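Local coordinates for rhodopsin (Todarodes pacificus, PDB 2Z73), which captures light through bound retinal and, on its isomerization from 11-cis to all-trans, activates G-protein signaling to phospholipase C in the squid eye, at residues M71-L76 with M313-S318; I131-V136 with M257-I262; F218-I223 with I262-V267; H319-E324 with E345-A350. All coordinates share one frame; numbering follows the deposited sequence.

Contact 1. Residues M71-L76 with M313-S318; sequences MFIINL and MIYSVS. With PLM (palmitic acid), chain F; BOG (octyl beta-D-glucopyranoside), chain C.
Tyr315 spans the space between helix 311-318 and helix 70-87 and touches Ile73 and Leu76 with the hydroxyl end of its ring. The nearest alpha carbons, those of Ile73 and Tyr315, are 10.3 Å apart, so the gap is bridged by side chains rather than by backbone. Tyr315 has CG anti to its carbonyl carbon (chi1 -63°), which carries the ring outward to the other helix. Its OH lies 3.6 Å from Leu76 CD1 and 4.0 Å from Ile73 CG2. Ile73 runs alongside the tyrosine in the reverse sense and meets the ring obliquely, while Leu76 offers only the CD1 branch. The one polar link is indirect: a water sits in the ring plane 2.8 Å from Tyr315 OH and donates to Ile73 O at 2.8 Å, so the hydroxyl is tied to a helical carbonyl. On its far branch, Ile73 CD1 packs 3.6 Å from C7' of the octyl glucoside tail. Ile262 of helix 246-286 also packs on Tyr315. Following Pro312 by three positions, Tyr315 is the tyrosine of the NPxxY motif, and its water-mediated tie between transmembrane helices 2 and 7 is in keeping with the polar networks of class A receptors.

Contact 2. Residues I131-V136 with M257-I262; sequences IDRYNV and MRLAKI. With BOG (octyl beta-D-glucopyranoside), chain C.
Arg133 reaches across from helix 104-138 to Ala260 and Leu259 on helix 246-286, where the alpha carbons of Arg133 and Ala260 come within 5.9 Å. From CB, which is directed at the opposing helix, the chain goes to CG, lying against Ala260, and then to CD, which makes the closest approach between the two segments: CD is 3.5 Å from Ala260 CA and 3.7 Å from Ala260 CB. The chain bends here twice, at chi2 (-58°) and chi3 (75°), turning the guanidinium back toward its own helix. NE gives Asp132 OD1 a weak hydrogen bond. Asp132, Arg133 and Tyr134 form the DRY motif of class A receptors, and the NH1 salt bridge to Glu256 is the "ionic lock" that ties helices 3 and 6 together in inactive rhodopsins. At CZ the guanidinium has a neighbour over each face: Val136 CG1 lies over one, toward the rim, and C4' of octyl glucoside sits 3.8 Å above the plane over the centre of the other. NH1 also passes Leu259 CB at 3.6 Å, meeting it obliquely. NH2, at the other tip, makes the stronger half of the salt bridge to Asp132 OD1, at 2.7 Å with an N-H...O angle of 153°; the oxygen lies close to the guanidinium plane, while NH2 comes to its syn side from well out of the carboxylate plane. The same NH2 has C2' of the detergent 3.4 Å away.

Contact 3. Residues F218-I223 with I262-V267; sequences FCYFNI and ISIVIV
Helices 195-224 and 246-286 face each other here with their closest alpha carbons, those of Tyr220 and Ile264, 8.2 Å apart, a spacing bridged by one aromatic ring. Tyr220 points its CB at the opposing helix, and its CG lies anti to the carbonyl carbon (chi1 -69°), which lays the ring along Ile264. Ile264 starts off to one side, but its longer branch turns in over the ring: CG1 is 3.7 Å from the ring centroid and only 8° off the normal, a CH-pi contact centred on the face. The terminal CD1 goes on toward the inner end of the ring, 3.8 Å from Tyr220 CD1, because the two side chains run past each other in opposite senses. At the outer end, Tyr220 OH is modelled 2.9 Å from Ser263 CB, shorter than an ordinary contact and so of doubtful detail; the carbon lies oblique to the ring. The serine hydroxyl is engaged elsewhere, since Ser263 OG donates to Leu259 O one turn back in its own helix. Helix 104-138 lies alongside, with Ser130 against Tyr220 and Ile129 against Ser263. Tyr220 occupies the place of the tyrosine well known near the cytoplasmic end of transmembrane helix 5 in class A receptors; in active vertebrate opsin its counterpart turns to the DRY arginine, so packing against helix 6 here is consistent with the resting arrangement.

Contact 4. Residues H319-E324 with E345-A350; sequences HPKFRE and EDDKDA. With BOG (octyl beta-D-glucopyranoside), chain C.
Lys321 lays its aliphatic end across the carboxylate of Asp347, with CE 3.2 Å from Asp347 OD2. The lysine stands in the first turn of helix 320-329, the amphipathic helix 8 that follows transmembrane helix 7 in rhodopsin-like receptors, and Asp347 belongs to the short cytoplasmic helix 345-351. The backbones stay well apart, 8.4 Å between the alpha carbons of Lys321 and Asp347, so side chains make the junction. From CG outward the lysine is fully extended, with chi2 to chi4 all close to 180°, and this stretch carries the ammonium past the carboxylate instead of onto it. The resulting salt bridge is long, 3.7 Å from Lys321 NZ to Asp347 OD2. NZ has further partners: a weak hydrogen bond to O3 of the octyl glucoside at 3.1 Å, and a long, weak ion pair with Glu351. The sugar O3 lies 2.8 Å from Asp347 OD2, so the detergent headgroup sits beside both charged groups and may soften their pairing. The other carboxylate oxygen, Asp347 OD1, faces Pro320 CG at 4.2 Å.

Further along helix 320-329, Arg323 hydrogen-bonds to Ser316 O through NH1 and makes a salt bridge with Glu343 through NE, while another of its hydrogen bonds reaches the carbonyl of Cys337, a palmitoylation site. The helix start is fixed by His319 at the N-cap: its ND1 accepts from Phe322 N at 3.1 Å, with an N-H...N angle of 159° and the donor tilted 30° from the imidazole plane.

How the contacts relate
From the N terminus, helix 70-87 opens contact 1 at 71-76, helix 104-138 opens contact 2 at 131-136 and helix 195-224 opens contact 3 at 218-223. Helix 246-286 then closes contact 2 with 257-262 and contact 3 with 262-267, sharing Ile262, so these two cross. Contact 1 closes after them, at 313-318, and both nest inside its loop. Contact 4 follows in series: helix 320-329 follows helix 7 directly, and contact 4 ties helix 345-351 to it. Near the cytoplasmic side contact 1 pairs helices 2 and 7, contacts 2 and 3 join helices 3 and 5 to helix 6, and the bond from Arg258 NE to Ser318 O connects the two groups.

Contact 1. Residues M71-L76 with M313-S318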
# COMPACT_ATOMS: atom_id res chain seq x y z
N MET A 71 10.35 8.87 -5.17
CA MET A 71 10.51 7.66 -5.95
C MET A 71 9.71 6.56 -5.22
O MET A 71 9.05 5.74 -5.86
CB MET A 71 11.99 7.27 -6.04
CG MET A 71 12.81 8.14 -7.01
SD MET A 71 14.62 7.85 -6.94
CE MET A 71 14.66 6.04 -7.30
N PHE A 72 9.78 6.57 -3.89
CA PHE A 72 9.05 5.60 -3.08
C PHE A 72 7.57 5.70 -3.42
O PHE A 72 6.90 4.69 -3.58
CB PHE A 72 9.23 5.84 -1.58
CG PHE A 72 10.65 5.72 -1.09
CD1 PHE A 72 11.49 4.72 -1.56
CD2 PHE A 72 11.15 6.62 -0.15
CE1 PHE A 72 12.81 4.61 -1.10
CE2 PHE A 72 12.46 6.52 0.31
CZ PHE A 72 13.29 5.52 -0.16
N ILE A 73 7.07 6.93 -3.51
CA ILE A 73 5.66 7.17 -3.83
C ILE A 73 5.32 6.55 -5.19
O ILE A 73 4.28 5.91 -5.36
CB ILE A 73 5.32 8.69 -3.89
CG1 ILE A 73 5.18 9.25 -2.48
CG2 ILE A 73 4.02 8.92 -4.66
CD1 ILE A 73 4.89 10.75 -2.44
N ILE A 74 6.22 6.74 -6.15
CA ILE A 74 6.01 6.19 -7.47
C ILE A 74 6.00 4.67 -7.38
O ILE A 74 5.10 4.01 -7.90
CB ILE A 74 7.10 6.70 -8.45
CG1 ILE A 74 6.89 8.20 -8.71
CG2 ILE A 74 7.05 5.93 -9.77
CD1 ILE A 74 8.00 8.87 -9.48
N ASN A 75 7.00 4.12 -6.70
CA ASN A 75 7.12 2.68 -6.54
C ASN A 75 5.83 2.11 -5.93
O ASN A 75 5.35 1.05 -6.35
CB ASN A 75 8.32 2.34 -5.65
CG ASN A 75 8.52 0.84 -5.51
OD1 ASN A 75 8.89 0.16 -6.47
ND2 ASN A 75 8.28 0.32 -4.32
N LEU A 76 5.29 2.82 -4.94
CA LEU A 76 4.06 2.42 -4.27
C LEU A 76 2.90 2.41 -5.27
O LEU A 76 2.09 1.49 -5.30
CB LEU A 76 3.73 3.40 -3.14
CG LEU A 76 3.11 2.90 -1.85
CD1 LEU A 76 2.50 4.08 -1.11
CD2 LEU A 76 2.03 1.85 -2.12
N MET A 313 -6.37 8.68 -3.79
CA MET A 313 -7.44 9.54 -3.31
C MET A 313 -7.00 10.26 -2.03
O MET A 313 -7.33 11.42 -1.81
CB MET A 313 -8.71 8.72 -3.06
CG MET A 313 -9.14 7.91 -4.28
SD MET A 313 -10.79 7.18 -4.19
CE MET A 313 -10.44 5.61 -3.37
N ILE A 314 -6.23 9.58 -1.18
CA ILE A 314 -5.75 10.19 0.05
C ILE A 314 -4.86 11.39 -0.33
O ILE A 314 -5.02 12.49 0.21
CB ILE A 314 -4.92 9.18 0.90
CG1 ILE A 314 -5.82 8.02 1.33
CG2 ILE A 314 -4.38 9.86 2.14
CD1 ILE A 314 -5.07 6.90 2.06
N TYR A 315 -3.95 11.16 -1.27
CA TYR A 315 -3.04 12.20 -1.75
C TYR A 315 -3.80 13.40 -2.28
O TYR A 315 -3.47 14.55 -1.97
CB TYR A 315 -2.17 11.67 -2.89
CG TYR A 315 -1.24 10.52 -2.56
CD1 TYR A 315 -1.02 9.50 -3.49
CD2 TYR A 315 -0.52 10.49 -1.37
CE1 TYR A 315 -0.11 8.48 -3.25
CE2 TYR A 315 0.40 9.47 -1.12
CZ TYR A 315 0.60 8.47 -2.06
OH TYR A 315 1.51 7.48 -1.83
N SER A 316 -4.82 13.14 -3.09
CA SER A 316 -5.60 14.20 -3.72
C SER A 316 -6.31 15.15 -2.77
O SER A 316 -6.69 16.26 -3.17
CB SER A 316 -6.61 13.61 -4.70
OG SER A 316 -7.68 12.99 -4.03
N VAL A 317 -6.50 14.74 -1.52
CA VAL A 317 -7.19 15.60 -0.55
C VAL A 317 -6.27 16.17 0.52
O VAL A 317 -6.71 16.98 1.33
CB VAL A 317 -8.32 14.85 0.19
CG1 VAL A 317 -9.35 14.36 -0.80
CG2 VAL A 317 -7.75 13.69 0.98
N SER A 318 -5.01 15.75 0.54
CA SER A 318 -4.08 16.23 1.57
C SER A 318 -2.68 16.55 1.09
O SER A 318 -1.87 17.07 1.86
CB SER A 318 -3.96 15.19 2.67
OG SER A 318 -3.33 14.03 2.17
C1 PLM F . -10.93 14.78 -3.97
O2 PLM F . -9.71 14.66 -3.88
C2 PLM F . -11.78 13.55 -4.33
C3 PLM F . -11.38 12.87 -5.64
C4 PLM F . -12.48 11.94 -6.11
C5 PLM F . -12.06 10.51 -6.04
C6 PLM F . -13.18 9.62 -6.51
C7 PLM F . -13.71 8.79 -5.36
C8 PLM F . -14.86 7.87 -5.79
C9 PLM F . -14.91 6.61 -4.93
CA PLM F . -16.29 6.36 -4.39
CB PLM F . -16.22 5.45 -3.18
CC PLM F . -17.55 4.76 -2.93
CD PLM F . -17.46 3.85 -1.72
CE PLM F . -18.50 4.24 -0.70
CF PLM F . -17.87 4.77 0.58
CG PLM F . -18.93 5.16 1.61
C1 BOG C . 10.15 17.00 -0.10
O1 BOG C . 9.73 15.97 0.68
C2 BOG C . 9.14 18.06 0.27
O2 BOG C . 7.74 17.67 -0.03
C3 BOG C . 9.59 19.18 -0.55
O3 BOG C . 8.68 20.16 -0.20
C4 BOG C . 11.09 19.54 -0.20
O4 BOG C . 11.52 20.61 -0.97
C5 BOG C . 12.03 18.48 -0.57
O5 BOG C . 11.57 17.39 0.23
C6 BOG C . 13.53 18.83 -0.20
O6 BOG C . 14.44 17.68 -0.63
C1' BOG C . 9.90 14.90 -0.21
C2' BOG C . 9.81 13.77 0.69
C3' BOG C . 8.69 12.99 0.08
C4' BOG C . 8.05 12.50 1.25
C5' BOG C . 7.15 11.43 0.75
C6' BOG C . 6.12 11.46 1.73
C7' BOG C . 5.18 10.45 1.18
C8' BOG C . 3.94 10.91 1.72
O HOH W 1 1.71 5.96 -4.21

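Contact 2. Residues I131-V136 with M257-I262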
# COMPACT_ATOMS: atom_id res chain seq x y z
N ILE A 131 11.17 5.61 6.85
CA ILE A 131 12.57 5.80 7.18
C ILE A 131 13.01 7.19 6.76
O ILE A 131 13.71 7.90 7.50
CB ILE A 131 13.44 4.76 6.48
CG1 ILE A 131 13.07 3.37 7.00
CG2 ILE A 131 14.89 5.05 6.72
CD1 ILE A 131 13.87 2.25 6.37
N ASP A 132 12.60 7.59 5.56
CA ASP A 132 12.94 8.91 5.05
C ASP A 132 12.37 9.94 6.00
O ASP A 132 13.03 10.91 6.34
CB ASP A 132 12.36 9.10 3.65
CG ASP A 132 12.42 10.54 3.19
OD1 ASP A 132 11.37 11.20 3.16
OD2 ASP A 132 13.53 11.00 2.87
N ARG A 133 11.13 9.71 6.43
CA ARG A 133 10.47 10.61 7.36
C ARG A 133 11.29 10.76 8.64
O ARG A 133 11.45 11.86 9.17
CB ARG A 133 9.06 10.11 7.68
CG ARG A 133 8.07 10.21 6.53
CD ARG A 133 7.91 11.64 6.02
NE ARG A 133 9.06 12.05 5.21
CZ ARG A 133 9.31 13.29 4.80
NH1 ARG A 133 8.50 14.29 5.12
NH2 ARG A 133 10.39 13.53 4.08
N TYR A 134 11.82 9.65 9.14
CA TYR A 134 12.63 9.66 10.34
C TYR A 134 13.93 10.45 10.16
O TYR A 134 14.40 11.07 11.10
CB TYR A 134 12.97 8.24 10.78
CG TYR A 134 14.12 8.17 11.76
CD1 TYR A 134 15.36 7.65 11.38
CD2 TYR A 134 13.97 8.62 13.07
CE1 TYR A 134 16.42 7.59 12.28
CE2 TYR A 134 15.02 8.57 13.97
CZ TYR A 134 16.24 8.05 13.58
OH TYR A 134 17.28 8.01 14.48
N ASN A 135 14.50 10.40 8.96
CA ASN A 135 15.75 11.12 8.70
C ASN A 135 15.55 12.63 8.56
O ASN A 135 16.44 13.41 8.87
CB ASN A 135 16.43 10.59 7.44
CG ASN A 135 17.23 9.33 7.69
OD1 ASN A 135 18.05 9.28 8.60
ND2 ASN A 135 17.01 8.31 6.86
N VAL A 136 14.38 13.03 8.08
CA VAL A 136 14.11 14.44 7.90
C VAL A 136 13.38 15.06 9.10
O VAL A 136 13.60 16.22 9.42
CB VAL A 136 13.28 14.70 6.60
CG1 VAL A 136 12.00 13.91 6.62
CG2 VAL A 136 12.98 16.19 6.46
N MET A 257 6.34 17.64 8.08
CA MET A 257 5.44 17.04 9.05
C MET A 257 4.16 16.60 8.37
O MET A 257 3.66 15.50 8.61
CB MET A 257 5.11 18.05 10.16
CG MET A 257 4.24 17.49 11.29
SD MET A 257 5.02 16.13 12.21
CE MET A 257 3.80 14.86 12.06
N ARG A 258 3.62 17.46 7.51
CA ARG A 258 2.39 17.13 6.80
C ARG A 258 2.54 15.84 5.99
O ARG A 258 1.64 14.99 6.00
CB ARG A 258 1.97 18.26 5.86
CG ARG A 258 0.57 18.06 5.33
CD ARG A 258 0.14 19.15 4.37
NE ARG A 258 -1.26 18.97 3.97
CZ ARG A 258 -2.29 19.52 4.60
NH1 ARG A 258 -3.53 19.29 4.16
NH2 ARG A 258 -2.10 20.30 5.65
N LEU A 259 3.66 15.70 5.30
CA LEU A 259 3.91 14.51 4.49
C LEU A 259 4.04 13.29 5.40
O LEU A 259 3.56 12.20 5.05
CB LEU A 259 5.20 14.68 3.66
CG LEU A 259 5.19 15.37 2.29
CD1 LEU A 259 4.16 14.70 1.39
CD2 LEU A 259 4.88 16.85 2.43
N ALA A 260 4.68 13.46 6.55
CA ALA A 260 4.85 12.37 7.49
C ALA A 260 3.47 11.93 7.93
O ALA A 260 3.19 10.73 8.01
CB ALA A 260 5.65 12.84 8.69
N LYS A 261 2.62 12.90 8.20
CA LYS A 261 1.25 12.60 8.60
C LYS A 261 0.62 11.76 7.49
O LYS A 261 0.13 10.66 7.75
CB LYS A 261 0.47 13.90 8.78
CG LYS A 261 0.68 14.56 10.13
CD LYS A 261 0.02 15.94 10.16
CE LYS A 261 -0.07 16.50 11.57
NZ LYS A 261 1.26 16.54 12.25
N ILE A 262 0.66 12.25 6.26
CA ILE A 262 0.11 11.52 5.12
C ILE A 262 0.55 10.06 5.15
O ILE A 262 -0.28 9.14 5.08
CB ILE A 262 0.57 12.12 3.78
CG1 ILE A 262 0.15 13.59 3.69
CG2 ILE A 262 -0.04 11.35 2.62
CD1 ILE A 262 0.67 14.29 2.46
C1 BOG C . 10.15 17.00 -0.10
O1 BOG C . 9.73 15.97 0.68
C2 BOG C . 9.14 18.06 0.27
O2 BOG C . 7.74 17.67 -0.03
C3 BOG C . 9.59 19.18 -0.55
O3 BOG C . 8.68 20.16 -0.20
C4 BOG C . 11.09 19.54 -0.20
O4 BOG C . 11.52 20.61 -0.97
C5 BOG C . 12.03 18.48 -0.57
O5 BOG C . 11.57 17.39 0.23
C6 BOG C . 13.53 18.83 -0.20
O6 BOG C . 14.44 17.68 -0.63
C1' BOG C . 9.90 14.90 -0.21
C2' BOG C . 9.81 13.77 0.69
C3' BOG C . 8.69 12.99 0.08
C4' BOG C . 8.05 12.50 1.25
C5' BOG C . 7.15 11.43 0.75
C6' BOG C . 6.12 11.46 1.73
C7' BOG C . 5.18 10.45 1.18
C8' BOG C . 3.94 10.91 1.72

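Contact 3. Residues F218-I223 with I262-V267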
# COMPACT_ATOMS: atom_id res chain seq x y z
N PHE A 218 8.90 1.78 14.58
CA PHE A 218 10.20 2.23 15.06
C PHE A 218 10.55 3.61 14.52
O PHE A 218 11.27 4.36 15.16
CB PHE A 218 11.29 1.23 14.66
CG PHE A 218 12.69 1.70 14.94
CD1 PHE A 218 13.34 2.57 14.07
CD2 PHE A 218 13.36 1.27 16.09
CE1 PHE A 218 14.64 3.00 14.33
CE2 PHE A 218 14.66 1.70 16.36
CZ PHE A 218 15.30 2.56 15.48
N CYS A 219 10.04 3.92 13.33
CA CYS A 219 10.30 5.21 12.70
C CYS A 219 9.32 6.28 13.16
O CYS A 219 9.71 7.41 13.46
CB CYS A 219 10.24 5.09 11.18
SG CYS A 219 11.70 4.34 10.42
N TYR A 220 8.04 5.94 13.21
CA TYR A 220 7.06 6.91 13.63
C TYR A 220 7.09 7.13 15.12
O TYR A 220 7.02 8.26 15.59
CB TYR A 220 5.66 6.50 13.16
CG TYR A 220 5.53 6.61 11.66
CD1 TYR A 220 5.75 7.83 11.02
CD2 TYR A 220 5.29 5.49 10.88
CE1 TYR A 220 5.72 7.93 9.64
CE2 TYR A 220 5.26 5.57 9.49
CZ TYR A 220 5.48 6.80 8.88
OH TYR A 220 5.49 6.88 7.50
N PHE A 221 7.23 6.05 15.89
CA PHE A 221 7.29 6.21 17.33
C PHE A 221 8.55 7.01 17.65
O PHE A 221 8.63 7.66 18.69
CB PHE A 221 7.36 4.86 18.04
CG PHE A 221 7.36 4.97 19.54
CD1 PHE A 221 6.25 5.45 20.21
CD2 PHE A 221 8.48 4.60 20.28
CE1 PHE A 221 6.24 5.58 21.59
CE2 PHE A 221 8.49 4.72 21.66
CZ PHE A 221 7.37 5.21 22.32
N ASN A 222 9.50 6.97 16.73
CA ASN A 222 10.78 7.67 16.87
C ASN A 222 10.63 9.13 16.47
O ASN A 222 11.44 9.97 16.83
CB ASN A 222 11.84 7.00 16.00
CG ASN A 222 13.24 7.22 16.52
OD1 ASN A 222 13.67 8.35 16.76
ND2 ASN A 222 13.98 6.12 16.70
N ILE A 223 9.59 9.41 15.69
CA ILE A 223 9.32 10.77 15.24
C ILE A 223 8.49 11.46 16.32
O ILE A 223 8.54 12.68 16.48
CB ILE A 223 8.57 10.76 13.88
CG1 ILE A 223 9.54 10.35 12.77
CG2 ILE A 223 7.94 12.12 13.60
CD1 ILE A 223 8.91 10.21 11.40
N ILE A 262 0.66 12.25 6.26
CA ILE A 262 0.11 11.52 5.12
C ILE A 262 0.55 10.06 5.15
O ILE A 262 -0.28 9.14 5.08
CB ILE A 262 0.57 12.12 3.78
CG1 ILE A 262 0.15 13.59 3.69
CG2 ILE A 262 -0.04 11.35 2.62
CD1 ILE A 262 0.67 14.29 2.46
N SER A 263 1.87 9.85 5.25
CA SER A 263 2.45 8.51 5.29
C SER A 263 1.73 7.60 6.26
O SER A 263 1.48 6.43 5.96
CB SER A 263 3.91 8.59 5.71
OG SER A 263 4.65 9.44 4.86
N ILE A 264 1.43 8.15 7.43
CA ILE A 264 0.75 7.40 8.47
C ILE A 264 -0.66 7.04 8.07
O ILE A 264 -1.13 5.93 8.34
CB ILE A 264 0.75 8.19 9.81
CG1 ILE A 264 2.00 7.83 10.60
CG2 ILE A 264 -0.52 7.90 10.62
CD1 ILE A 264 2.17 8.63 11.89
N VAL A 265 -1.37 7.96 7.42
CA VAL A 265 -2.73 7.64 7.02
C VAL A 265 -2.78 6.50 6.00
O VAL A 265 -3.64 5.62 6.09
CB VAL A 265 -3.47 8.86 6.43
CG1 VAL A 265 -4.89 8.48 6.05
CG2 VAL A 265 -3.48 9.99 7.43
N ILE A 266 -1.86 6.50 5.04
CA ILE A 266 -1.85 5.45 4.03
C ILE A 266 -1.43 4.13 4.66
O ILE A 266 -1.87 3.06 4.21
CB ILE A 266 -0.93 5.81 2.83
CG1 ILE A 266 0.52 5.95 3.28
CG2 ILE A 266 -1.41 7.13 2.19
CD1 ILE A 266 1.48 6.31 2.14
N VAL A 267 -0.60 4.20 5.69
CA VAL A 267 -0.17 3.00 6.40
C VAL A 267 -1.39 2.48 7.17
O VAL A 267 -1.70 1.29 7.15
CB VAL A 267 0.98 3.29 7.39
CG1 VAL A 267 1.12 2.16 8.39
CG2 VAL A 267 2.27 3.43 6.63

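Contact 4. Residues H319-E324 with E345-A350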
# COMPACT_ATOMS: atom_id res chain seq x y z
N HIS A 319 -2.37 16.25 -0.16
CA HIS A 319 -1.03 16.53 -0.66
C HIS A 319 -1.02 17.80 -1.51
O HIS A 319 -1.46 17.78 -2.66
CB HIS A 319 -0.52 15.34 -1.47
CG HIS A 319 0.95 15.33 -1.66
ND1 HIS A 319 1.62 16.34 -2.31
CD2 HIS A 319 1.90 14.46 -1.25
CE1 HIS A 319 2.92 16.09 -2.30
NE2 HIS A 319 3.11 14.95 -1.66
N PRO A 320 -0.50 18.91 -0.96
CA PRO A 320 -0.43 20.21 -1.65
C PRO A 320 0.22 20.23 -3.03
O PRO A 320 -0.45 20.52 -4.02
CB PRO A 320 0.30 21.09 -0.64
CG PRO A 320 1.18 20.13 0.07
CD PRO A 320 0.25 18.95 0.30
N LYS A 321 1.51 19.93 -3.11
CA LYS A 321 2.17 19.93 -4.42
C LYS A 321 1.43 19.05 -5.41
O LYS A 321 1.20 19.44 -6.55
CB LYS A 321 3.63 19.47 -4.31
CG LYS A 321 4.59 20.58 -3.89
CD LYS A 321 6.02 20.07 -3.79
CE LYS A 321 6.96 21.17 -3.37
NZ LYS A 321 8.37 20.70 -3.24
N PHE A 322 1.03 17.87 -4.96
CA PHE A 322 0.31 16.93 -5.82
C PHE A 322 -1.03 17.52 -6.24
O PHE A 322 -1.42 17.41 -7.40
CB PHE A 322 0.08 15.61 -5.09
CG PHE A 322 -0.64 14.59 -5.91
CD1 PHE A 322 -0.12 14.14 -7.11
CD2 PHE A 322 -1.85 14.06 -5.47
CE1 PHE A 322 -0.78 13.18 -7.86
CE2 PHE A 322 -2.52 13.10 -6.21
CZ PHE A 322 -1.99 12.66 -7.41
N ARG A 323 -1.73 18.13 -5.30
CA ARG A 323 -3.01 18.73 -5.60
C ARG A 323 -2.83 19.88 -6.58
O ARG A 323 -3.71 20.17 -7.40
CB ARG A 323 -3.68 19.25 -4.32
CG ARG A 323 -4.37 18.18 -3.50
CD ARG A 323 -4.76 18.69 -2.13
NE ARG A 323 -5.57 19.90 -2.17
CZ ARG A 323 -6.86 19.95 -2.51
NH1 ARG A 323 -7.51 18.84 -2.83
NH2 ARG A 323 -7.50 21.11 -2.51
N GLU A 324 -1.68 20.53 -6.49
CA GLU A 324 -1.37 21.65 -7.38
C GLU A 324 -1.35 21.08 -8.79
O GLU A 324 -2.16 21.44 -9.65
CB GLU A 324 0.01 22.21 -7.01
CG GLU A 324 0.24 23.68 -7.31
CD GLU A 324 1.70 24.06 -7.20
OE1 GLU A 324 2.02 25.27 -7.18
OE2 GLU A 324 2.55 23.13 -7.15
N GLU A 345 1.94 27.56 0.15
CA GLU A 345 2.71 28.58 0.83
C GLU A 345 3.89 28.04 1.63
O GLU A 345 5.03 28.44 1.40
CB GLU A 345 1.80 29.40 1.74
CG GLU A 345 0.67 30.08 1.01
CD GLU A 345 -0.27 30.81 1.94
OE1 GLU A 345 -0.79 30.18 2.88
OE2 GLU A 345 -0.47 32.03 1.74
N ASP A 346 3.61 27.13 2.56
CA ASP A 346 4.66 26.55 3.39
C ASP A 346 5.83 25.98 2.59
O ASP A 346 6.96 25.93 3.08
CB ASP A 346 4.10 25.47 4.32
CG ASP A 346 3.43 26.04 5.56
OD1 ASP A 346 2.38 26.71 5.42
OD2 ASP A 346 3.94 25.82 6.67
N ASP A 347 5.56 25.55 1.36
CA ASP A 347 6.63 25.02 0.51
C ASP A 347 7.42 26.16 -0.10
O ASP A 347 8.62 26.04 -0.36
CB ASP A 347 6.05 24.13 -0.60
CG ASP A 347 5.60 22.78 -0.10
OD1 ASP A 347 4.49 22.69 0.47
OD2 ASP A 347 6.36 21.81 -0.28
N LYS A 348 6.74 27.28 -0.33
CA LYS A 348 7.37 28.46 -0.91
C LYS A 348 8.47 28.99 0.01
O LYS A 348 9.63 29.10 -0.39
CB LYS A 348 6.31 29.54 -1.13
CG LYS A 348 5.14 29.09 -1.99
CD LYS A 348 4.06 30.16 -2.08
CE LYS A 348 2.90 29.69 -2.95
NZ LYS A 348 1.77 30.67 -2.96
N ASP A 349 8.09 29.31 1.25
CA ASP A 349 9.03 29.83 2.24
C ASP A 349 10.14 28.84 2.55
O ASP A 349 11.30 29.21 2.66
CB ASP A 349 8.29 30.17 3.53
CG ASP A 349 7.27 31.28 3.34
OD1 ASP A 349 6.34 31.12 2.52
OD2 ASP A 349 7.40 32.32 4.02
N ALA A 350 9.77 27.57 2.70
CA ALA A 350 10.74 26.53 3.01
C ALA A 350 11.86 26.45 1.98
O ALA A 350 12.98 26.04 2.30
CB ALA A 350 10.03 25.18 3.10
C1 BOG C . 10.15 17.00 -0.10
O1 BOG C . 9.73 15.97 0.68
C2 BOG C . 9.14 18.06 0.27
O2 BOG C . 7.74 17.67 -0.03
C3 BOG C . 9.59 19.18 -0.55
O3 BOG C . 8.68 20.16 -0.20
C4 BOG C . 11.09 19.54 -0.20
O4 BOG C . 11.52 20.61 -0.97
C5 BOG C . 12.03 18.48 -0.57
O5 BOG C . 11.57 17.39 0.23
C6 BOG C . 13.53 18.83 -0.20
O6 BOG C . 14.44 17.68 -0.63
C1' BOG C . 9.90 14.90 -0.21
C2' BOG C . 9.81 13.77 0.69
C3' BOG C . 8.69 12.99 0.08
C4' BOG C . 8.05 12.50 1.25
C5' BOG C . 7.15 11.43 0.75
C6' BOG C . 6.12 11.46 1.73
C7' BOG C . 5.18 10.45 1.18
C8' BOG C . 3.94 10.91 1.72